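PDB 4GRX: aminotransferase from Paracoccus denitrificans, which probably acts as a class III transaminase, moving amino groups from amines or omega-amino acids to carbonyl acceptors with a lysine-bound pyridoxal phosphate. Local coordinates for residues W69-V72 / A73-H77; K85-Y88 / D89-P92; M136-M139 / L140-L143; K248-F251 / Q252-P256; R318-A321 / A322-I326. All coordinates share one frame; numbering follows the deposited sequence.

In the fold
All five contacts are local, each lying within one unbroken stretch, and they follow one another in series without nesting or crossing. Contact 1 turns the loop between strand 60-63 and helix 78-90. Contact 2 finishes that same helix, its centre about 21 Å from that of contact 1, and both reach the second subunit. Contact 3 is the middle of helix 129-146, beside the seven-stranded sheet. Contact 4 starts helix 250-260, which links strands 229-234 and 265-268 of that sheet, and touches no other subunit. Contact 5 lies late in helix 313-324. Contacts 3 and 5 are the only pair that touch: Phe142 and Leu143 pack on residues of contact 5, with centres about 12 Å apart.

Contact 1. Residues W69-V72 / A73-H77; sequences WNMV and AGFDH
Ala73 and Val72 occupy the two middle positions of a type I beta turn that runs from Met71 to Gly74 and bends the loop between strand 60-63 and helix 78-90. Gly74 closes the turn: its N donates to Met71 O over 2.8 Å with an N-H...O angle of 146°. Its positive phi then redirects the chain into Phe75. Phe75 sets CG beside its backbone N and opposite its carbonyl carbon (chi1 -59°), which brings the ring to the Met71 side chain. The two side chains cross at about a right angle, Met71 CG standing 3.6 Å from Phe75 CE1. Met71 bends at CG, and SD lies 5.0 Å from the centroid of the Phe75 ring, 59° off the ring normal, an oblique Met-aromatic contact. Gly93 of the second subunit packs on both side chains. Asp76 OD1 takes a hydrogen bond from Gly50 N, and His77 ND1 one from Leu80 N. A beta turn, with Met71 also centring an inverse gamma turn, thus leads into an N-capped helix at the dimer interface, with the Met71 side chain about 12 Å from the bound delta-amino valeric acid.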
loop_
_atom_site.group_PDB
_atom_site.type_symbol
_atom_site.label_atom_id
_atom_site.label_comp_id
_atom_site.label_asym_id
_atom_site.label_seq_id
_atom_site.Cartn_x
_atom_site.Cartn_y
_atom_site.Cartn_z
ATOM N N TRP A 69 -9.270 -14.331 3.134
ATOM C CA TRP A 69 -9.269 -14.892 1.759
ATOM C C TRP A 69 -7.942 -15.434 1.298
ATOM O O TRP A 69 -7.896 -16.260 0.396
ATOM C CB TRP A 69 -9.755 -13.892 0.699
ATOM C CG TRP A 69 -11.018 -13.145 1.024
ATOM C CD1 TRP A 69 -11.143 -11.980 1.775
ATOM C CD2 TRP A 69 -12.385 -13.461 0.581
ATOM N NE1 TRP A 69 -12.455 -11.572 1.832
ATOM C CE2 TRP A 69 -13.251 -12.416 1.145
ATOM C CE3 TRP A 69 -12.954 -14.461 -0.187
ATOM C CZ2 TRP A 69 -14.623 -12.402 0.934
ATOM C CZ3 TRP A 69 -14.340 -14.439 -0.391
ATOM C CH2 TRP A 69 -15.151 -13.433 0.155
ATOM N N ASN A 70 -6.858 -14.977 1.911
ATOM C CA ASN A 70 -5.514 -15.135 1.362
ATOM C C ASN A 70 -4.673 -16.323 1.863
ATOM O O ASN A 70 -3.734 -16.744 1.183
ATOM C CB ASN A 70 -4.732 -13.827 1.560
ATOM C CG ASN A 70 -4.610 -13.423 3.026
ATOM O OD1 ASN A 70 -5.368 -13.872 3.880
ATOM N ND2 ASN A 70 -3.656 -12.557 3.314
ATOM N N MET A 71 -4.979 -16.856 3.043
ATOM C CA MET A 71 -4.150 -17.961 3.581
ATOM C C MET A 71 -4.542 -19.344 3.021
ATOM O O MET A 71 -4.743 -20.304 3.766
ATOM C CB MET A 71 -4.176 -17.985 5.114
ATOM C CG MET A 71 -3.988 -16.633 5.756
ATOM S SD MET A 71 -2.268 -16.314 6.124
ATOM C CE MET A 71 -2.368 -14.518 6.025
ATOM N N VAL A 72 -4.623 -19.439 1.704
ATOM C CA VAL A 72 -5.104 -20.649 1.038
ATOM C C VAL A 72 -4.285 -21.905 1.346
ATOM O O VAL A 72 -4.788 -23.020 1.227
ATOM C CB VAL A 72 -5.198 -20.434 -0.481
ATOM C CG1 VAL A 72 -6.094 -19.232 -0.771
ATOM C CG2 VAL A 72 -3.807 -20.240 -1.071
ATOM N N ALA A 73 -3.033 -21.717 1.749
ATOM C CA ALA A 73 -2.189 -22.844 2.092
ATOM C C ALA A 73 -2.116 -23.081 3.607
ATOM O O ALA A 73 -1.216 -23.754 4.103
ATOM C CB ALA A 73 -0.804 -22.657 1.499
ATOM N N GLY A 74 -3.077 -22.523 4.335
ATOM C CA GLY A 74 -3.099 -22.646 5.783
ATOM C C GLY A 74 -2.104 -21.754 6.508
ATOM O O GLY A 74 -1.504 -20.852 5.925
ATOM N N PHE A 75 -1.929 -22.021 7.795
ATOM C CA PHE A 75 -1.165 -21.140 8.662
ATOM C C PHE A 75 0.199 -21.684 9.056
ATOM O O PHE A 75 0.891 -21.082 9.875
ATOM C CB PHE A 75 -1.996 -20.808 9.900
ATOM C CG PHE A 75 -3.295 -20.136 9.581
ATOM C CD1 PHE A 75 -3.327 -18.791 9.250
ATOM C CD2 PHE A 75 -4.483 -20.855 9.599
ATOM C CE1 PHE A 75 -4.525 -18.166 8.944
ATOM C CE2 PHE A 75 -5.691 -20.237 9.301
ATOM C CZ PHE A 75 -5.713 -18.891 8.977
ATOM N N ASP A 76 0.594 -22.819 8.486
ATOM C CA ASP A 76 1.932 -23.339 8.759
ATOM C C ASP A 76 2.525 -24.194 7.641
ATOM O O ASP A 76 3.303 -25.102 7.913
ATOM C CB ASP A 76 1.979 -24.063 10.130
ATOM C CG ASP A 76 1.348 -25.457 10.102
ATOM O OD1 ASP A 76 0.370 -25.688 9.358
ATOM O OD2 ASP A 76 1.836 -26.339 10.851
ATOM N N HIS A 77 2.178 -23.893 6.393
ATOM C CA HIS A 77 2.706 -24.634 5.249
ATOM C C HIS A 77 4.208 -24.637 5.210
ATOM O O HIS A 77 4.845 -23.597 5.037
ATOM C CB HIS A 77 2.161 -24.087 3.948
ATOM C CG HIS A 77 2.447 -24.961 2.766
ATOM N ND1 HIS A 77 3.584 -24.869 2.061
ATOM C CD2 HIS A 77 1.698 -25.975 2.175
ATOM C CE1 HIS A 77 3.571 -25.780 1.068
ATOM N NE2 HIS A 77 2.416 -26.454 1.136
#

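Contact 2. Residues K85-Y88 / D89-P92; sequences KAQY and DRFP
Chi1 of -168° at Gln87 and -170° at Arg90 swings each CG away from its own backbone N, and Gln87 then folds at CG while Arg90 stays extended to NE, which sets the Gln87 amide against the aliphatic shaft of Arg90. This is the C-terminal end of helix 78-90, where Phe91 is the first residue to leave helical angles. Gln87 OE1 comes within 3.8 Å of Arg90 CD, lying off the edge of the guanidinium near its plane, while the amide plane stands 80° from that of the guanidinium. The guanidinium itself makes a salt bridge with Asp103. The backbone holds the end of the helix: Asp89 N donates to Lys85 O over 3.0 Å, and Gln87 O accepts from Phe91 N at 2.8 Å and, weakly, from Arg90 N at 3.2 Å. The side chains of Lys85 and Asp89 look across the dimer instead of to each other, Lys85 NZ pairing with Asp89 OD1 of the second subunit and Asp89 OD1 with Lys85 NZ of that subunit. Tyr88 packs on its own copy there, and its OH bonds to Phe303 O of the second subunit. Within the chain, the Tyr88 ring rests obliquely on the pyrrolidine of Pro92, with Tyr88 CD1 3.5 Å from Pro92 CB.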
loop_
_atom_site.group_PDB
_atom_site.type_symbol
_atom_site.label_atom_id
_atom_site.label_comp_id
_atom_site.label_asym_id
_atom_site.label_seq_id
_atom_site.Cartn_x
_atom_site.Cartn_y
_atom_site.Cartn_z
ATOM N N LYS A 85 12.231 -18.227 4.227
ATOM C CA LYS A 85 13.475 -18.196 4.989
ATOM C C LYS A 85 14.708 -18.211 4.080
ATOM O O LYS A 85 15.678 -17.493 4.329
ATOM C CB LYS A 85 13.519 -19.347 5.989
ATOM C CG LYS A 85 12.457 -19.268 7.076
ATOM C CD LYS A 85 12.764 -20.188 8.251
ATOM C CE LYS A 85 12.602 -21.656 7.891
ATOM N NZ LYS A 85 12.949 -22.533 9.041
ATOM N N ALA A 86 14.648 -19.021 3.023
ATOM C CA ALA A 86 15.722 -19.112 2.032
ATOM C C ALA A 86 16.002 -17.762 1.394
ATOM O O ALA A 86 17.162 -17.392 1.218
ATOM C CB ALA A 86 15.400 -20.156 0.966
ATOM N N GLN A 87 14.945 -17.016 1.071
ATOM C CA GLN A 87 15.134 -15.708 0.466
ATOM C C GLN A 87 15.689 -14.669 1.424
ATOM O O GLN A 87 16.438 -13.780 1.015
ATOM C CB GLN A 87 13.872 -15.192 -0.215
ATOM C CG GLN A 87 14.145 -13.963 -1.089
ATOM C CD GLN A 87 15.116 -14.241 -2.230
ATOM O OE1 GLN A 87 16.099 -13.511 -2.439
ATOM N NE2 GLN A 87 14.850 -15.317 -2.972
ATOM N N TYR A 88 15.340 -14.775 2.698
ATOM C CA TYR A 88 15.988 -13.933 3.700
ATOM C C TYR A 88 17.482 -14.255 3.892
ATOM O O TYR A 88 18.284 -13.358 4.166
ATOM C CB TYR A 88 15.223 -13.959 5.023
ATOM C CG TYR A 88 14.091 -12.976 5.039
ATOM C CD1 TYR A 88 14.339 -11.613 5.200
ATOM C CD2 TYR A 88 12.776 -13.391 4.863
ATOM C CE1 TYR A 88 13.300 -10.694 5.210
ATOM C CE2 TYR A 88 11.732 -12.479 4.867
ATOM C CZ TYR A 88 11.997 -11.130 5.045
ATOM O OH TYR A 88 10.977 -10.198 5.056
ATOM N N ASP A 89 17.846 -15.528 3.728
ATOM C CA ASP A 89 19.247 -15.964 3.789
ATOM C C ASP A 89 20.020 -15.379 2.637
ATOM O O ASP A 89 21.210 -15.133 2.746
ATOM C CB ASP A 89 19.354 -17.488 3.700
ATOM C CG ASP A 89 19.043 -18.176 5.008
ATOM O OD1 ASP A 89 19.449 -17.651 6.070
ATOM O OD2 ASP A 89 18.394 -19.250 4.977
ATOM N N ARG A 90 19.324 -15.159 1.531
ATOM C CA ARG A 90 19.951 -14.859 0.258
ATOM C C ARG A 90 20.030 -13.347 0.028
ATOM O O ARG A 90 21.096 -12.815 -0.306
ATOM C CB ARG A 90 19.156 -15.564 -0.851
ATOM C CG ARG A 90 19.785 -15.575 -2.224
ATOM C CD ARG A 90 18.771 -16.037 -3.267
ATOM N NE ARG A 90 19.162 -15.650 -4.626
ATOM C CZ ARG A 90 20.174 -16.187 -5.309
ATOM N NH1 ARG A 90 20.922 -17.134 -4.764
ATOM N NH2 ARG A 90 20.449 -15.765 -6.533
ATOM N N PHE A 91 18.907 -12.664 0.217
ATOM C CA PHE A 91 18.803 -11.248 -0.088
ATOM C C PHE A 91 17.482 -10.745 0.458
ATOM O O PHE A 91 16.443 -10.912 -0.193
ATOM C CB PHE A 91 18.837 -11.028 -1.599
ATOM C CG PHE A 91 19.013 -9.592 -2.015
ATOM C CD1 PHE A 91 18.274 -9.073 -3.081
ATOM C CD2 PHE A 91 19.915 -8.759 -1.362
ATOM C CE1 PHE A 91 18.442 -7.754 -3.490
ATOM C CE2 PHE A 91 20.085 -7.441 -1.764
ATOM C CZ PHE A 91 19.355 -6.939 -2.833
ATOM N N PRO A 92 17.523 -10.112 1.645
ATOM C CA PRO A 92 16.341 -9.806 2.459
ATOM C C PRO A 92 15.528 -8.580 2.053
ATOM O O PRO A 92 14.380 -8.455 2.490
ATOM C CB PRO A 92 16.917 -9.614 3.856
ATOM C CG PRO A 92 18.308 -9.155 3.626
ATOM C CD PRO A 92 18.757 -9.609 2.265
#

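Contact 3. Residues M136-M139 / L140-L143; sequences MVKM and LWFL
Four consecutive i to i+4 hydrogen bonds run from Leu140 N, Trp141 N, Phe142 N and Leu143 N to the carbonyl oxygens of Met136, Val137, Lys138 and Met139, an unbroken alpha-helical pattern; the Trp141 N to Val137 O bond is 2.9 Å long. Val137 and Trp141, the side chains of that bonded pair, lie side by side and point the same way. Val137 CG1 is trans to its backbone N (chi1 179°), which puts this methyl over one face of the indole. It stands 3.6 Å from the centroid of the six-membered ring of Trp141 and 26° off the ring normal, a CH-pi contact displaced toward the rim. Trp141 NE1 bonds to Arg153 O, which helps fix the rotation of the indole, and the Arg153 side chain makes a cation-pi contact with it. One residue earlier, Met136 bends at chi2 and again at chi3, and its CE meets Leu140 CD2 at 3.7 Å. Met139 O sits at the edge of the Phe142 ring, near its plane. Lys138 NZ, in these buried surroundings, has His331 ND1 and Val165 O of the second subunit as partners. Met136, Val137 and Leu140 pack on Phe233 of strand 229-234, whereas Lys138, Met139, Trp141 and Phe142 touch the second subunit: a helix between the large central sheet and the dimer interface of a class III aminotransferase.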
loop_
_atom_site.group_PDB
_atom_site.type_symbol
_atom_site.label_atom_id
_atom_site.label_comp_id
_atom_site.label_asym_id
_atom_site.label_seq_id
_atom_site.Cartn_x
_atom_site.Cartn_y
_atom_site.Cartn_z
ATOM N N MET A 136 -3.758 1.428 -11.133
ATOM C CA MET A 136 -4.428 1.143 -12.408
ATOM C C MET A 136 -5.197 2.345 -12.936
ATOM O O MET A 136 -5.184 2.621 -14.135
ATOM C CB MET A 136 -5.367 -0.059 -12.321
ATOM C CG MET A 136 -5.912 -0.500 -13.679
ATOM S SD MET A 136 -4.591 -1.129 -14.750
ATOM C CE MET A 136 -4.783 -0.091 -16.208
ATOM N N VAL A 137 -5.875 3.045 -12.032
ATOM C CA VAL A 137 -6.607 4.235 -12.407
ATOM C C VAL A 137 -5.625 5.291 -12.926
ATOM O O VAL A 137 -5.843 5.859 -13.988
ATOM C CB VAL A 137 -7.458 4.771 -11.241
ATOM C CG1 VAL A 137 -8.190 6.035 -11.649
ATOM C CG2 VAL A 137 -8.466 3.723 -10.816
ATOM N N LYS A 138 -4.537 5.525 -12.192
ATOM C CA LYS A 138 -3.532 6.517 -12.597
ATOM C C LYS A 138 -2.939 6.171 -13.970
ATOM O O LYS A 138 -2.720 7.056 -14.807
ATOM C CB LYS A 138 -2.416 6.629 -11.560
ATOM C CG LYS A 138 -2.758 7.386 -10.291
ATOM C CD LYS A 138 -1.553 7.403 -9.352
ATOM C CE LYS A 138 -0.445 8.330 -9.857
ATOM N NZ LYS A 138 0.813 8.249 -9.062
ATOM N N MET A 139 -2.702 4.880 -14.190
ATOM C CA MET A 139 -2.226 4.380 -15.469
ATOM C C MET A 139 -3.227 4.744 -16.570
ATOM O O MET A 139 -2.840 5.255 -17.618
ATOM C CB MET A 139 -2.056 2.874 -15.396
ATOM C CG MET A 139 -0.687 2.366 -15.800
ATOM S SD MET A 139 -0.449 0.726 -15.061
ATOM C CE MET A 139 1.315 0.713 -14.751
ATOM N N LEU A 140 -4.515 4.509 -16.325
ATOM C CA LEU A 140 -5.550 4.913 -17.275
ATOM C C LEU A 140 -5.531 6.433 -17.540
ATOM O O LEU A 140 -5.511 6.855 -18.703
ATOM C CB LEU A 140 -6.929 4.416 -16.831
ATOM C CG LEU A 140 -7.087 2.887 -16.754
ATOM C CD1 LEU A 140 -8.446 2.509 -16.206
ATOM C CD2 LEU A 140 -6.879 2.221 -18.105
ATOM N N TRP A 141 -5.482 7.253 -16.488
ATOM C CA TRP A 141 -5.414 8.704 -16.672
ATOM C C TRP A 141 -4.231 9.145 -17.483
ATOM O O TRP A 141 -4.375 9.889 -18.434
ATOM C CB TRP A 141 -5.402 9.423 -15.341
ATOM C CG TRP A 141 -6.665 9.252 -14.576
ATOM C CD1 TRP A 141 -7.901 8.875 -15.070
ATOM C CD2 TRP A 141 -6.867 9.461 -13.141
ATOM N NE1 TRP A 141 -8.819 8.817 -14.067
ATOM C CE2 TRP A 141 -8.266 9.180 -12.885
ATOM C CE3 TRP A 141 -6.049 9.843 -12.082
ATOM C CZ2 TRP A 141 -8.812 9.274 -11.612
ATOM C CZ3 TRP A 141 -6.605 9.955 -10.809
ATOM C CH2 TRP A 141 -7.955 9.665 -10.578
ATOM N N PHE A 142 -3.045 8.700 -17.083
ATOM C CA PHE A 142 -1.798 8.887 -17.837
ATOM C C PHE A 142 -1.994 8.522 -19.312
ATOM O O PHE A 142 -1.690 9.316 -20.201
ATOM C CB PHE A 142 -0.701 8.021 -17.187
ATOM C CG PHE A 142 0.608 7.997 -17.929
ATOM C CD1 PHE A 142 1.036 6.827 -18.565
ATOM C CD2 PHE A 142 1.435 9.118 -17.963
ATOM C CE1 PHE A 142 2.238 6.783 -19.238
ATOM C CE2 PHE A 142 2.637 9.082 -18.648
ATOM C CZ PHE A 142 3.039 7.918 -19.286
ATOM N N LEU A 143 -2.537 7.330 -19.560
ATOM C CA LEU A 143 -2.644 6.797 -20.901
ATOM C C LEU A 143 -3.574 7.613 -21.822
ATOM O O LEU A 143 -3.153 8.050 -22.893
ATOM C CB LEU A 143 -3.028 5.317 -20.858
ATOM C CG LEU A 143 -3.109 4.621 -22.221
ATOM C CD1 LEU A 143 -1.778 4.671 -22.960
ATOM C CD2 LEU A 143 -3.588 3.195 -22.059
#

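Contact 4. Residues K248-F251 / Q252-P256; sequences KGYF and QAILP
Phe251, which loses the most surface here, followed by Gln252 and Ile254, meets Leu255 one turn on. Leu255 CD1 comes to the edge of the Phe251 ring, near its plane, 4.1 Å from Phe251 CD2, while Tyr250 turns its CD2 onto a face of the same ring, 3.7 Å above the plane and over its centre. Phe288 stacks on Phe251 as well. Ile254, on another side of the helix, lays CG1 over a face of Tyr250: this carbon is 3.7 Å from the Tyr250 ring centroid and 18° off the normal, a CH-pi contact. It gets there because Tyr250 swings its ring clear of its own backbone N (chi1 175°) and beside the carbonyl carbon, forward toward the following turn; Tyr250 OH is held by Arg158 NH1. Helix 250-260 is the connection of a beta-alpha-beta unit between strands 229-234 and 265-268, and the Phe251 and Ile254 side chains face those strands through Ala234, Met265 and Phe232. Gln252 works at the start of that helix, where Gly249 is the N-cap residue. Its chain bends at CG, and OE1 accepts from a water at 2.9 Å that in turn accepts from Phe251 N, also at 2.9 Å, so an early helix N-H is satisfied through water. Gln252 NE2 donates to Tyr286 O. Behind these, Ala253 N, Ile254 N and Leu255 N donate to the carbonyls of Gly249, Tyr250 and Phe251.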
loop_
_atom_site.group_PDB
_atom_site.type_symbol
_atom_site.label_atom_id
_atom_site.label_comp_id
_atom_site.label_asym_id
_atom_site.label_seq_id
_atom_site.Cartn_x
_atom_site.Cartn_y
_atom_site.Cartn_z
ATOM N N LYS A 248 -25.915 -15.192 -15.332
ATOM C CA LYS A 248 -25.424 -15.919 -16.517
ATOM C C LYS A 248 -25.355 -15.056 -17.769
ATOM O O LYS A 248 -26.361 -14.485 -18.170
ATOM C CB LYS A 248 -26.271 -17.164 -16.804
ATOM C CG LYS A 248 -25.861 -17.854 -18.107
ATOM C CD LYS A 248 -26.584 -19.168 -18.382
ATOM C CE LYS A 248 -26.362 -20.185 -17.262
ATOM N NZ LYS A 248 -24.918 -20.392 -16.929
ATOM N N GLY A 249 -24.169 -14.981 -18.380
ATOM C CA GLY A 249 -23.973 -14.244 -19.627
ATOM C C GLY A 249 -23.712 -12.759 -19.443
ATOM O O GLY A 249 -23.666 -11.994 -20.416
ATOM N N TYR A 250 -23.508 -12.340 -18.201
ATOM C CA TYR A 250 -23.217 -10.939 -17.904
ATOM C C TYR A 250 -22.005 -10.412 -18.653
ATOM O O TYR A 250 -22.105 -9.406 -19.375
ATOM C CB TYR A 250 -23.025 -10.748 -16.406
ATOM C CG TYR A 250 -22.594 -9.376 -15.946
ATOM C CD1 TYR A 250 -23.490 -8.304 -15.936
ATOM C CD2 TYR A 250 -21.296 -9.157 -15.470
ATOM C CE1 TYR A 250 -23.114 -7.050 -15.463
ATOM C CE2 TYR A 250 -20.901 -7.900 -15.010
ATOM C CZ TYR A 250 -21.815 -6.855 -14.997
ATOM O OH TYR A 250 -21.438 -5.623 -14.536
ATOM N N PHE A 251 -20.867 -11.076 -18.484
ATOM C CA PHE A 251 -19.636 -10.588 -19.084
ATOM C C PHE A 251 -19.659 -10.681 -20.596
ATOM O O PHE A 251 -19.082 -9.834 -21.285
ATOM C CB PHE A 251 -18.429 -11.294 -18.493
ATOM C CG PHE A 251 -18.075 -10.807 -17.122
ATOM C CD1 PHE A 251 -18.279 -11.611 -16.009
ATOM C CD2 PHE A 251 -17.572 -9.527 -16.940
ATOM C CE1 PHE A 251 -17.955 -11.159 -14.738
ATOM C CE2 PHE A 251 -17.253 -9.059 -15.675
ATOM C CZ PHE A 251 -17.443 -9.877 -14.568
ATOM N N GLN A 252 -20.384 -11.678 -21.098
ATOM C CA GLN A 252 -20.614 -11.838 -22.523
ATOM C C GLN A 252 -21.414 -10.694 -23.124
ATOM O O GLN A 252 -21.126 -10.284 -24.241
ATOM C CB GLN A 252 -21.265 -13.189 -22.821
ATOM C CG GLN A 252 -20.285 -14.349 -22.705
ATOM C CD GLN A 252 -19.822 -14.612 -21.272
ATOM O OE1 GLN A 252 -20.553 -14.346 -20.306
ATOM N NE2 GLN A 252 -18.602 -15.134 -21.126
ATOM N N ALA A 253 -22.410 -10.187 -22.402
ATOM C CA ALA A 253 -23.155 -9.001 -22.852
ATOM C C ALA A 253 -22.391 -7.699 -22.584
ATOM O O ALA A 253 -22.496 -6.747 -23.358
ATOM C CB ALA A 253 -24.524 -8.942 -22.196
ATOM N N ILE A 254 -21.632 -7.668 -21.480
ATOM C CA ILE A 254 -20.923 -6.472 -21.008
ATOM C C ILE A 254 -19.691 -6.098 -21.834
ATOM O O ILE A 254 -19.528 -4.929 -22.184
ATOM C CB ILE A 254 -20.569 -6.581 -19.489
ATOM C CG1 ILE A 254 -21.803 -6.267 -18.639
ATOM C CG2 ILE A 254 -19.429 -5.651 -19.072
ATOM C CD1 ILE A 254 -22.193 -4.808 -18.613
ATOM N N LEU A 255 -18.842 -7.069 -22.161
ATOM C CA LEU A 255 -17.583 -6.751 -22.842
ATOM C C LEU A 255 -17.651 -6.102 -24.218
ATOM O O LEU A 255 -16.939 -5.118 -24.460
ATOM C CB LEU A 255 -16.624 -7.935 -22.851
ATOM C CG LEU A 255 -15.518 -7.744 -21.824
ATOM C CD1 LEU A 255 -16.040 -8.084 -20.441
ATOM C CD2 LEU A 255 -14.335 -8.615 -22.169
ATOM N N PRO A 256 -18.501 -6.627 -25.128
ATOM C CA PRO A 256 -18.599 -6.015 -26.461
ATOM C C PRO A 256 -18.954 -4.522 -26.432
ATOM O O PRO A 256 -18.413 -3.753 -27.226
ATOM C CB PRO A 256 -19.710 -6.823 -27.127
ATOM C CG PRO A 256 -19.577 -8.164 -26.494
ATOM C CD PRO A 256 -19.346 -7.831 -25.047
HETATM O O HOH W 1 -20.415 -13.749 -17.469
#

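Contact 5. Residues R318-A321 / A322-I326; sequences RVEA and AVEAI
Glu320 and Glu324, one turn apart, run side by side in the same direction, with Glu324 OE2 3.6 Å from Glu320 CG. Their carboxylate planes differ by 15°, and Glu320 OE2 lies 4.5 Å from Glu324 OE2. Such like charges would probably disfavour one another, but Glu320 OE1 makes a salt bridge with Arg122, which should offset part of the cost. On another side of the helix Val319 CG1 meets Val323 CG2 at 4.2 Å, and Val323 CG2 is placed opposite its carbonyl carbon, beside the backbone N, which turns it back toward the preceding turn. The Ala322 methyl lies over the preceding carbonyls, CB 3.3 Å from Arg318 O. Behind the side chains four i to i+4 bonds link the backbone, from Ala322 N to Arg318 O at 3.0 Å to Ala325 N to Ala321 O at 3.3 Å. Farther out, Arg318 is held by salt bridges to Glu147 and Asp314. Val323 and Glu324 reach Met34 and His38 on helix 34-40 of the second subunit, and Ile326 its Val180. Residues 318-324 form the later part of helix 313-324, where Arg318, Ala322 and Val323 pack on Phe142 and Leu143 of helix 129-146.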
loop_
_atom_site.group_PDB
_atom_site.type_symbol
_atom_site.label_atom_id
_atom_site.label_comp_id
_atom_site.label_asym_id
_atom_site.label_seq_id
_atom_site.Cartn_x
_atom_site.Cartn_y
_atom_site.Cartn_z
ATOM N N ARG A 318 0.544 0.204 -25.578
ATOM C CA ARG A 318 0.116 1.594 -25.459
ATOM C C ARG A 318 0.752 2.353 -24.282
ATOM O O ARG A 318 1.225 3.490 -24.464
ATOM C CB ARG A 318 -1.413 1.687 -25.455
ATOM C CG ARG A 318 -2.016 1.571 -26.847
ATOM C CD ARG A 318 -3.484 1.197 -26.800
ATOM N NE ARG A 318 -4.326 2.278 -26.284
ATOM C CZ ARG A 318 -5.514 2.092 -25.719
ATOM N NH1 ARG A 318 -6.010 0.865 -25.592
ATOM N NH2 ARG A 318 -6.203 3.134 -25.271
ATOM N N VAL A 319 0.789 1.716 -23.109
ATOM C CA VAL A 319 1.433 2.292 -21.920
ATOM C C VAL A 319 2.925 2.492 -22.173
ATOM O O VAL A 319 3.456 3.581 -21.946
ATOM C CB VAL A 319 1.219 1.431 -20.650
ATOM C CG1 VAL A 319 2.091 1.916 -19.504
ATOM C CG2 VAL A 319 -0.243 1.440 -20.242
ATOM N N GLU A 320 3.583 1.442 -22.663
ATOM C CA GLU A 320 5.006 1.485 -22.999
ATOM C C GLU A 320 5.343 2.651 -23.922
ATOM O O GLU A 320 6.245 3.433 -23.611
ATOM C CB GLU A 320 5.448 0.167 -23.626
ATOM C CG GLU A 320 6.829 0.211 -24.250
ATOM C CD GLU A 320 6.948 -0.712 -25.447
ATOM O OE1 GLU A 320 6.941 -1.952 -25.244
ATOM O OE2 GLU A 320 7.049 -0.194 -26.587
ATOM N N ALA A 321 4.629 2.766 -25.044
ATOM C CA ALA A 321 4.829 3.877 -25.979
ATOM C C ALA A 321 4.625 5.228 -25.295
ATOM O O ALA A 321 5.446 6.139 -25.448
ATOM C CB ALA A 321 3.901 3.749 -27.175
ATOM N N ALA A 322 3.537 5.340 -24.529
ATOM C CA ALA A 322 3.180 6.580 -23.832
ATOM C C ALA A 322 4.289 7.048 -22.895
ATOM O O ALA A 322 4.581 8.243 -22.829
ATOM C CB ALA A 322 1.879 6.396 -23.070
ATOM N N VAL A 323 4.895 6.088 -22.193
ATOM C CA VAL A 323 6.022 6.306 -21.288
ATOM C C VAL A 323 7.209 6.920 -22.018
ATOM O O VAL A 323 7.670 7.995 -21.631
ATOM C CB VAL A 323 6.459 4.995 -20.579
ATOM C CG1 VAL A 323 7.791 5.160 -19.859
ATOM C CG2 VAL A 323 5.405 4.546 -19.586
ATOM N N GLU A 324 7.681 6.259 -23.078
ATOM C CA GLU A 324 8.869 6.712 -23.818
ATOM C C GLU A 324 8.749 8.110 -24.426
ATOM O O GLU A 324 9.769 8.766 -24.668
ATOM C CB GLU A 324 9.305 5.685 -24.871
ATOM C CG GLU A 324 10.341 4.689 -24.364
ATOM C CD GLU A 324 10.127 3.291 -24.916
ATOM O OE1 GLU A 324 10.350 3.089 -26.137
ATOM O OE2 GLU A 324 9.737 2.394 -24.120
ATOM N N ALA A 325 7.517 8.570 -24.655
ATOM C CA ALA A 325 7.279 9.937 -25.132
ATOM C C ALA A 325 7.680 10.984 -24.082
ATOM O O ALA A 325 7.976 12.127 -24.416
ATOM C CB ALA A 325 5.822 10.112 -25.538
ATOM N N ILE A 326 7.709 10.564 -22.817
ATOM C CA ILE A 326 7.859 11.453 -21.660
ATOM C C ILE A 326 9.139 11.119 -20.867
ATOM O O ILE A 326 9.704 11.980 -20.189
ATOM C CB ILE A 326 6.574 11.384 -20.788
ATOM C CG1 ILE A 326 5.912 12.762 -20.682
ATOM C CG2 ILE A 326 6.797 10.687 -19.446
ATOM C CD1 ILE A 326 4.401 12.706 -20.819
#